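Local coordinates for protein 2'-5' RNA Ligase (Thermus thermophilus, PDB 1IUH) that belongs to the LigT-like family of the 2H phosphoesterase clan, with helices packed against antiparallel strands, at residues A[59-64]-A[173-178]; A[25-30]-A[139-144]. All blocks are in the same frame, centred on the assembly; numbering follows the deposited sequence.

Interaction 1. Residues A[59-64]-A[173-178]; sequences LGHRLA and VLEKFS
Glu-175 OE1 lies 3.2 Å from His-61 NE2, at the edge of the imidazole and near its plane, with the carboxylate turned 49° from the ring. The CB of His-61 leaves the helix away from the strand, but with CG anti to the carbonyl carbon (chi1 -58°) the imidazole swings back toward the strand and takes the edge of Phe-177 on its face. In this edge-to-face pair Phe-177 CE2 sits 3.6 Å above the imidazole plane, over its centre. Phe-177 also offers a face to the helix, and Gly-60 CA rests on it in a CH-pi contact, 3.7 Å from the ring centroid. Glycine suits this place because, without a side chain, its backbone can lie directly against the aromatic face. One turn on, Ala-64 points its methyl at the strand, small enough for the helix to approach closely, its CB 3.7 Å from Phe-177 CB and 3.4 Å from Ser-178 O. Within its own sheet Phe-177 meets the ring of Phe-157, while Leu-174 and Glu-175 form a classic beta bulge opposite Leu-159. The axes of segments 59-64 and 175-178 run nearly parallel, 17° apart, in a helix-on-sheet packing of helix 53-66 against an antiparallel sheet, as in the LigT-like fold.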
ATOM      1  N   LEU A  59      12.069  13.096  -3.363  1.00 18.32           N
ATOM      2  CA  LEU A  59      12.020  11.864  -4.063  1.00 17.93           C
ATOM      3  C   LEU A  59      10.629  11.699  -4.670  1.00 18.13           C
ATOM      4  O   LEU A  59      10.489  11.304  -5.840  1.00 19.37           O
ATOM      5  CB  LEU A  59      12.337  10.742  -3.128  1.00 18.32           C
ATOM      6  CG  LEU A  59      12.340   9.360  -3.792  1.00 21.41           C
ATOM      7  CD1 LEU A  59      13.076   9.398  -5.131  1.00 19.33           C
ATOM      8  CD2 LEU A  59      13.020   8.385  -2.862  1.00 19.16           C
ATOM      9  N   GLY A  60       9.602  12.056  -3.920  1.00 17.60           N
ATOM     10  CA  GLY A  60       8.245  11.909  -4.453  1.00 17.03           C
ATOM     11  C   GLY A  60       8.026  12.827  -5.662  1.00 19.95           C
ATOM     12  O   GLY A  60       7.518  12.393  -6.727  1.00 17.15           O
ATOM     13  N   HIS A  61       8.422  14.108  -5.515  1.00 19.84           N
ATOM     14  CA  HIS A  61       8.235  15.031  -6.625  1.00 19.67           C
ATOM     15  C   HIS A  61       9.024  14.548  -7.834  1.00 20.06           C
ATOM     16  O   HIS A  61       8.533  14.601  -8.953  1.00 20.12           O
ATOM     17  CB  HIS A  61       8.649  16.473  -6.256  1.00 17.55           C
ATOM     18  CG  HIS A  61       7.914  17.051  -5.085  1.00 16.31           C
ATOM     19  ND1 HIS A  61       6.566  17.374  -5.123  1.00 17.27           N
ATOM     20  CD2 HIS A  61       8.347  17.391  -3.848  1.00 13.26           C
ATOM     21  CE1 HIS A  61       6.208  17.896  -3.962  1.00 14.75           C
ATOM     22  NE2 HIS A  61       7.271  17.913  -3.173  1.00 16.90           N
ATOM     23  N   ARG A  62      10.242  14.076  -7.623  1.00 22.48           N
ATOM     24  CA  ARG A  62      11.042  13.585  -8.768  1.00 25.95           C
ATOM     25  C   ARG A  62      10.350  12.430  -9.523  1.00 25.91           C
ATOM     26  O   ARG A  62      10.142  12.480 -10.734  1.00 25.92           O
ATOM     27  CB  ARG A  62      12.409  13.110  -8.301  1.00 28.15           C
ATOM     28  CG  ARG A  62      13.470  14.053  -8.634  1.00 35.64           C
ATOM     29  CD  ARG A  62      14.757  13.673  -7.920  1.00 39.46           C
ATOM     30  NE  ARG A  62      15.501  12.676  -8.670  1.00 43.73           N
ATOM     31  CZ  ARG A  62      16.241  11.714  -8.123  1.00 46.54           C
ATOM     32  NH1 ARG A  62      16.328  11.612  -6.787  1.00 47.67           N
ATOM     33  NH2 ARG A  62      16.901  10.861  -8.920  1.00 46.10           N
ATOM     34  N   LEU A  63      10.002  11.384  -8.787  1.00 25.04           N
ATOM     35  CA  LEU A  63       9.364  10.274  -9.414  1.00 25.37           C
ATOM     36  C   LEU A  63       8.091  10.705 -10.073  1.00 25.57           C
ATOM     37  O   LEU A  63       7.839  10.288 -11.208  1.00 25.82           O
ATOM     38  CB  LEU A  63       9.081   9.183  -8.405  1.00 24.43           C
ATOM     39  CG  LEU A  63      10.333   8.427  -8.129  1.00 24.33           C
ATOM     40  CD1 LEU A  63       9.893   7.135  -7.524  1.00 28.80           C
ATOM     41  CD2 LEU A  63      11.079   8.161  -9.388  1.00 24.29           C
ATOM     42  N   ALA A  64       7.291  11.533  -9.380  1.00 25.30           N
ATOM     43  CA  ALA A  64       5.999  12.008  -9.958  1.00 26.12           C
ATOM     44  C   ALA A  64       6.134  12.654 -11.319  1.00 25.29           C
ATOM     45  O   ALA A  64       5.285  12.435 -12.158  1.00 26.43           O
ATOM     46  CB  ALA A  64       5.251  13.007  -9.005  1.00 23.13           C
ATOM     47  N   VAL A 173      -1.404  12.226   5.730  1.00 24.08           N
ATOM     48  CA  VAL A 173      -0.778  12.399   4.422  1.00 23.87           C
ATOM     49  C   VAL A 173       0.140  13.623   4.444  1.00 25.86           C
ATOM     50  O   VAL A 173      -0.371  14.727   4.514  1.00 29.21           O
ATOM     51  CB  VAL A 173      -1.864  12.643   3.319  1.00 23.76           C
ATOM     52  CG1 VAL A 173      -1.165  13.039   1.949  1.00 20.99           C
ATOM     53  CG2 VAL A 173      -2.766  11.445   3.210  1.00 16.27           C
ATOM     54  N   LEU A 174       1.465  13.461   4.383  1.00 25.37           N
ATOM     55  CA  LEU A 174       2.341  14.607   4.404  1.00 24.28           C
ATOM     56  C   LEU A 174       2.298  15.225   3.085  1.00 25.69           C
ATOM     57  O   LEU A 174       2.431  16.392   2.980  1.00 27.69           O
ATOM     58  CB  LEU A 174       3.764  14.231   4.702  1.00 23.36           C
ATOM     59  CG  LEU A 174       3.817  13.439   6.004  1.00 23.81           C
ATOM     60  CD1 LEU A 174       5.270  13.250   6.426  1.00 23.55           C
ATOM     61  CD2 LEU A 174       3.018  14.192   7.088  1.00 25.01           C
ATOM     62  N   GLU A 175       2.153  14.429   2.043  1.00 27.38           N
ATOM     63  CA  GLU A 175       2.052  14.993   0.721  1.00 26.61           C
ATOM     64  C   GLU A 175       1.542  14.067  -0.344  1.00 25.69           C
ATOM     65  O   GLU A 175       1.760  12.886  -0.257  1.00 25.69           O
ATOM     66  CB  GLU A 175       3.367  15.607   0.243  1.00 27.38           C
ATOM     67  CG  GLU A 175       3.059  17.106   0.060  1.00 32.58           C
ATOM     68  CD  GLU A 175       3.778  17.719  -1.069  1.00 33.15           C
ATOM     69  OE1 GLU A 175       5.004  17.904  -0.931  1.00 37.32           O
ATOM     70  OE2 GLU A 175       3.140  18.013  -2.089  1.00 33.09           O
ATOM     71  N   LYS A 176       0.826  14.642  -1.311  1.00 23.52           N
ATOM     72  CA  LYS A 176       0.289  13.944  -2.452  1.00 23.26           C
ATOM     73  C   LYS A 176       1.134  14.379  -3.658  1.00 22.97           C
ATOM     74  O   LYS A 176       1.644  15.489  -3.692  1.00 23.23           O
ATOM     75  CB  LYS A 176      -1.166  14.331  -2.658  1.00 23.43           C
ATOM     76  CG  LYS A 176      -2.081  13.795  -1.614  1.00 24.41           C
ATOM     77  CD  LYS A 176      -3.481  14.319  -1.831  1.00 30.32           C
ATOM     78  CE  LYS A 176      -4.561  13.240  -1.426  1.00 34.90           C
ATOM     79  NZ  LYS A 176      -5.697  13.729  -0.524  1.00 35.95           N
ATOM     80  N   PHE A 177       1.317  13.493  -4.629  1.00 22.09           N
ATOM     81  CA  PHE A 177       2.135  13.786  -5.818  1.00 21.05           C
ATOM     82  C   PHE A 177       1.337  13.381  -7.063  1.00 22.56           C
ATOM     83  O   PHE A 177       0.682  12.334  -7.099  1.00 22.95           O
ATOM     84  CB  PHE A 177       3.473  12.998  -5.765  1.00 20.91           C
ATOM     85  CG  PHE A 177       4.257  13.155  -4.462  1.00 18.52           C
ATOM     86  CD1 PHE A 177       4.146  12.204  -3.439  1.00 19.38           C
ATOM     87  CD2 PHE A 177       5.158  14.202  -4.297  1.00 18.31           C
ATOM     88  CE1 PHE A 177       4.913  12.279  -2.302  1.00 16.18           C
ATOM     89  CE2 PHE A 177       5.946  14.298  -3.161  1.00 18.33           C
ATOM     90  CZ  PHE A 177       5.830  13.337  -2.159  1.00 17.47           C
ATOM     91  N   SER A 178       1.366  14.204  -8.093  1.00 22.35           N
ATOM     92  CA  SER A 178       0.600  13.854  -9.269  1.00 22.89           C
ATOM     93  C   SER A 178       1.435  13.271 -10.400  1.00 22.74           C
ATOM     94  O   SER A 178       2.437  13.830 -10.768  1.00 22.86           O
ATOM     95  CB  SER A 178      -0.188  15.091  -9.738  1.00 23.36           C
ATOM     96  OG  SER A 178      -1.048  15.509  -8.684  1.00 23.22           O
TER

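Interaction 2. Residues A[25-30]-A[139-144]; sequences RPFRGW and PAPRVP
Trp-30 NE1 donates a hydrogen bond to Pro-141 O, 3.0 Å long and almost straight at 170°. The acceptor lies in the indole plane, whereas the N-H reaches the oxygen from above the carbonyl plane. Trp-30 CG stands anti to the carbonyl carbon (chi1 -78°), which helps bring the N-H to the 139-144 loop. Ala-140 CB, a small methyl, sits over the face of the same indole, 3.5 Å from the five-membered ring centroid. The Phe-27 ring is sandwiched between two prolines: Pro-26 CB covers one face and Pro-141 CG the opposite one, the latter 3.7 Å from the ring centroid in a CH-pi contact. Val-143 adds its CG2 methyl, 3.9 Å from Phe-27 CE1. A type I turn, closed by Trp-30 N to Phe-27 O, spaces the two aromatics. Within it Gly-29 CA makes a CA-H...O contact of 3.6 Å with Pro-139 O; a CB here would run into that oxygen and the Ala-140 methyl. Farther out, Tyr-79 OH bonds to Val-143 N, and Arg-142 NH2 to the carbonyls of Pro-81 and Gly-84. The Pro-141 ring thus gives Phe-27 an apolar surface, while the backbone carbonyl of the same residue satisfies the N-H of buried Trp-30.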
ATOM      1  N   ARG A  25     -17.539 -10.057   7.853  1.00 30.58           N
ATOM      2  CA  ARG A  25     -18.204  -9.533   9.041  1.00 31.32           C
ATOM      3  C   ARG A  25     -18.734 -10.631  10.024  1.00 29.27           C
ATOM      4  O   ARG A  25     -18.859 -10.405  11.230  1.00 26.68           O
ATOM      5  CB  ARG A  25     -19.362  -8.634   8.600  1.00 35.54           C
ATOM      6  CG  ARG A  25     -20.377  -8.324   9.690  1.00 42.08           C
ATOM      7  CD  ARG A  25     -21.539  -7.550   9.099  1.00 48.43           C
ATOM      8  NE  ARG A  25     -21.043  -6.282   8.561  1.00 53.99           N
ATOM      9  CZ  ARG A  25     -21.696  -5.128   8.666  1.00 55.66           C
ATOM     10  NH1 ARG A  25     -22.885  -5.119   9.277  1.00 56.74           N
ATOM     11  NH2 ARG A  25     -21.127  -3.984   8.251  1.00 56.13           N
ATOM     12  N   PRO A  26     -19.122 -11.798   9.495  1.00 27.93           N
ATOM     13  CA  PRO A  26     -19.616 -12.874  10.352  1.00 27.24           C
ATOM     14  C   PRO A  26     -18.450 -13.380  11.238  1.00 29.52           C
ATOM     15  O   PRO A  26     -18.664 -14.062  12.274  1.00 30.05           O
ATOM     16  CB  PRO A  26     -20.031 -13.945   9.353  1.00 28.00           C
ATOM     17  CG  PRO A  26     -20.289 -13.189   8.075  1.00 27.97           C
ATOM     18  CD  PRO A  26     -19.247 -12.141   8.065  1.00 26.88           C
ATOM     19  N   PHE A  27     -17.206 -13.050  10.850  1.00 28.89           N
ATOM     20  CA  PHE A  27     -16.078 -13.537  11.622  1.00 27.45           C
ATOM     21  C   PHE A  27     -15.345 -12.535  12.455  1.00 28.70           C
ATOM     22  O   PHE A  27     -14.459 -11.851  11.970  1.00 29.07           O
ATOM     23  CB  PHE A  27     -15.132 -14.206  10.695  1.00 25.03           C
ATOM     24  CG  PHE A  27     -15.788 -15.182   9.822  1.00 23.57           C
ATOM     25  CD1 PHE A  27     -15.964 -14.918   8.473  1.00 22.66           C
ATOM     26  CD2 PHE A  27     -16.317 -16.355  10.365  1.00 24.96           C
ATOM     27  CE1 PHE A  27     -16.666 -15.799   7.663  1.00 20.44           C
ATOM     28  CE2 PHE A  27     -17.016 -17.231   9.571  1.00 22.16           C
ATOM     29  CZ  PHE A  27     -17.191 -16.943   8.217  1.00 21.52           C
ATOM     30  N   ARG A  28     -15.672 -12.500  13.739  1.00 29.93           N
ATOM     31  CA  ARG A  28     -15.071 -11.526  14.660  1.00 30.06           C
ATOM     32  C   ARG A  28     -13.535 -11.633  14.768  1.00 27.79           C
ATOM     33  O   ARG A  28     -12.860 -10.746  15.246  1.00 25.48           O
ATOM     34  CB  ARG A  28     -15.785 -11.584  16.063  1.00 32.17           C
ATOM     35  CG  ARG A  28     -15.659 -12.896  16.871  1.00 33.52           C
ATOM     36  CD  ARG A  28     -15.909 -12.654  18.349  1.00 36.58           C
ATOM     37  NE  ARG A  28     -17.250 -13.085  18.783  1.00 42.02           N
ATOM     38  CZ  ARG A  28     -18.309 -12.286  18.843  1.00 43.11           C
ATOM     39  NH1 ARG A  28     -18.213 -10.997  18.509  1.00 46.49           N
ATOM     40  NH2 ARG A  28     -19.469 -12.772  19.220  1.00 44.30           N
ATOM     41  N   GLY A  29     -12.971 -12.714  14.303  1.00 26.89           N
ATOM     42  CA  GLY A  29     -11.531 -12.768  14.354  1.00 27.07           C
ATOM     43  C   GLY A  29     -10.896 -11.869  13.294  1.00 27.29           C
ATOM     44  O   GLY A  29      -9.675 -11.656  13.337  1.00 27.35           O
ATOM     45  N   TRP A  30     -11.689 -11.353  12.342  1.00 26.64           N
ATOM     46  CA  TRP A  30     -11.167 -10.492  11.275  1.00 25.26           C
ATOM     47  C   TRP A  30     -11.327  -9.025  11.542  1.00 26.01           C
ATOM     48  O   TRP A  30     -12.422  -8.543  11.856  1.00 25.88           O
ATOM     49  CB  TRP A  30     -11.814 -10.803   9.951  1.00 22.75           C
ATOM     50  CG  TRP A  30     -11.259 -12.018   9.335  1.00 25.09           C
ATOM     51  CD1 TRP A  30     -11.929 -13.180   9.076  1.00 25.60           C
ATOM     52  CD2 TRP A  30      -9.924 -12.198   8.812  1.00 23.84           C
ATOM     53  NE1 TRP A  30     -11.104 -14.058   8.411  1.00 25.64           N
ATOM     54  CE2 TRP A  30      -9.871 -13.485   8.240  1.00 23.05           C
ATOM     55  CE3 TRP A  30      -8.781 -11.389   8.767  1.00 22.77           C
ATOM     56  CZ2 TRP A  30      -8.727 -13.986   7.630  1.00 23.97           C
ATOM     57  CZ3 TRP A  30      -7.633 -11.883   8.149  1.00 23.26           C
ATOM     58  CH2 TRP A  30      -7.608 -13.161   7.592  1.00 24.67           C
ATOM     59  N   PRO A 139      -8.888 -16.107  16.178  1.00 29.55           N
ATOM     60  CA  PRO A 139      -9.252 -17.122  15.176  1.00 28.26           C
ATOM     61  C   PRO A 139     -10.391 -16.736  14.188  1.00 28.37           C
ATOM     62  O   PRO A 139     -11.482 -16.312  14.576  1.00 28.16           O
ATOM     63  CB  PRO A 139      -9.598 -18.344  16.045  1.00 28.46           C
ATOM     64  CG  PRO A 139      -8.822 -18.095  17.361  1.00 26.91           C
ATOM     65  CD  PRO A 139      -8.975 -16.619  17.564  1.00 27.33           C
ATOM     66  N   ALA A 140     -10.135 -16.905  12.907  1.00 28.11           N
ATOM     67  CA  ALA A 140     -11.126 -16.616  11.906  1.00 30.03           C
ATOM     68  C   ALA A 140     -10.792 -17.465  10.700  1.00 30.79           C
ATOM     69  O   ALA A 140      -9.649 -17.802  10.484  1.00 30.23           O
ATOM     70  CB  ALA A 140     -11.120 -15.126  11.552  1.00 32.60           C
ATOM     71  N   PRO A 141     -11.802 -17.847   9.907  1.00 31.81           N
ATOM     72  CA  PRO A 141     -11.502 -18.675   8.735  1.00 33.03           C
ATOM     73  C   PRO A 141     -11.251 -17.936   7.399  1.00 34.69           C
ATOM     74  O   PRO A 141     -11.643 -16.787   7.229  1.00 33.01           O
ATOM     75  CB  PRO A 141     -12.747 -19.543   8.622  1.00 32.05           C
ATOM     76  CG  PRO A 141     -13.816 -18.589   8.975  1.00 31.63           C
ATOM     77  CD  PRO A 141     -13.244 -17.915  10.230  1.00 31.87           C
ATOM     78  N   ARG A 142     -10.583 -18.623   6.478  1.00 35.56           N
ATOM     79  CA  ARG A 142     -10.412 -18.116   5.137  1.00 38.93           C
ATOM     80  C   ARG A 142     -11.847 -18.083   4.607  1.00 39.32           C
ATOM     81  O   ARG A 142     -12.712 -18.829   5.059  1.00 39.00           O
ATOM     82  CB  ARG A 142      -9.665 -19.114   4.240  1.00 39.77           C
ATOM     83  CG  ARG A 142      -8.395 -19.648   4.815  1.00 44.57           C
ATOM     84  CD  ARG A 142      -7.147 -19.269   4.021  1.00 45.88           C
ATOM     85  NE  ARG A 142      -5.970 -19.567   4.851  1.00 49.82           N
ATOM     86  CZ  ARG A 142      -4.708 -19.397   4.460  1.00 50.75           C
ATOM     87  NH1 ARG A 142      -4.456 -18.930   3.234  1.00 52.46           N
ATOM     88  NH2 ARG A 142      -3.709 -19.677   5.285  1.00 49.06           N
ATOM     89  N   VAL A 143     -12.070 -17.245   3.619  1.00 40.55           N
ATOM     90  CA  VAL A 143     -13.367 -17.111   2.944  1.00 42.32           C
ATOM     91  C   VAL A 143     -12.997 -17.353   1.477  1.00 43.03           C
ATOM     92  O   VAL A 143     -11.876 -17.039   1.077  1.00 44.28           O
ATOM     93  CB  VAL A 143     -13.883 -15.673   3.069  1.00 43.20           C
ATOM     94  CG1 VAL A 143     -14.898 -15.391   1.950  1.00 45.78           C
ATOM     95  CG2 VAL A 143     -14.448 -15.444   4.463  1.00 42.36           C
ATOM     96  N   PRO A 144     -13.917 -17.862   0.643  1.00 43.94           N
ATOM     97  CA  PRO A 144     -13.534 -18.090  -0.765  1.00 43.07           C
ATOM     98  C   PRO A 144     -12.960 -16.871  -1.459  1.00 42.39           C
ATOM     99  O   PRO A 144     -13.132 -15.731  -1.019  1.00 43.54           O
ATOM    100  CB  PRO A 144     -14.831 -18.521  -1.444  1.00 43.44           C
ATOM    101  CG  PRO A 144     -15.656 -19.119  -0.336  1.00 45.09           C
ATOM    102  CD  PRO A 144     -15.342 -18.183   0.866  1.00 45.61           C
TER
HETATM  103  O   HOH W   1     -13.501 -15.020  13.699  1.00 32.55           O

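In the fold
Interactions 1 and 2 lie on opposite sides of the chain's centre, their own centres 36 Å apart and their nearest atoms about 24 Å apart. Along the chain their segments alternate: 25-30, 59-64, 139-144, then 173-178, so each contact joins an early part of the chain to a late one across 108 intervening residues. Interaction 1 sets helix 53-66 against strand 169-178, whereas interaction 2 joins the loop before strand 30-32 to the loop between strands 130-136 and 150-164. Strand 150-164 links them in sequence, following the second loop and pairing with strand 169-178. Both ends of the molecule therefore combine pieces from the two halves of the sequence, which are interleaved in the fold.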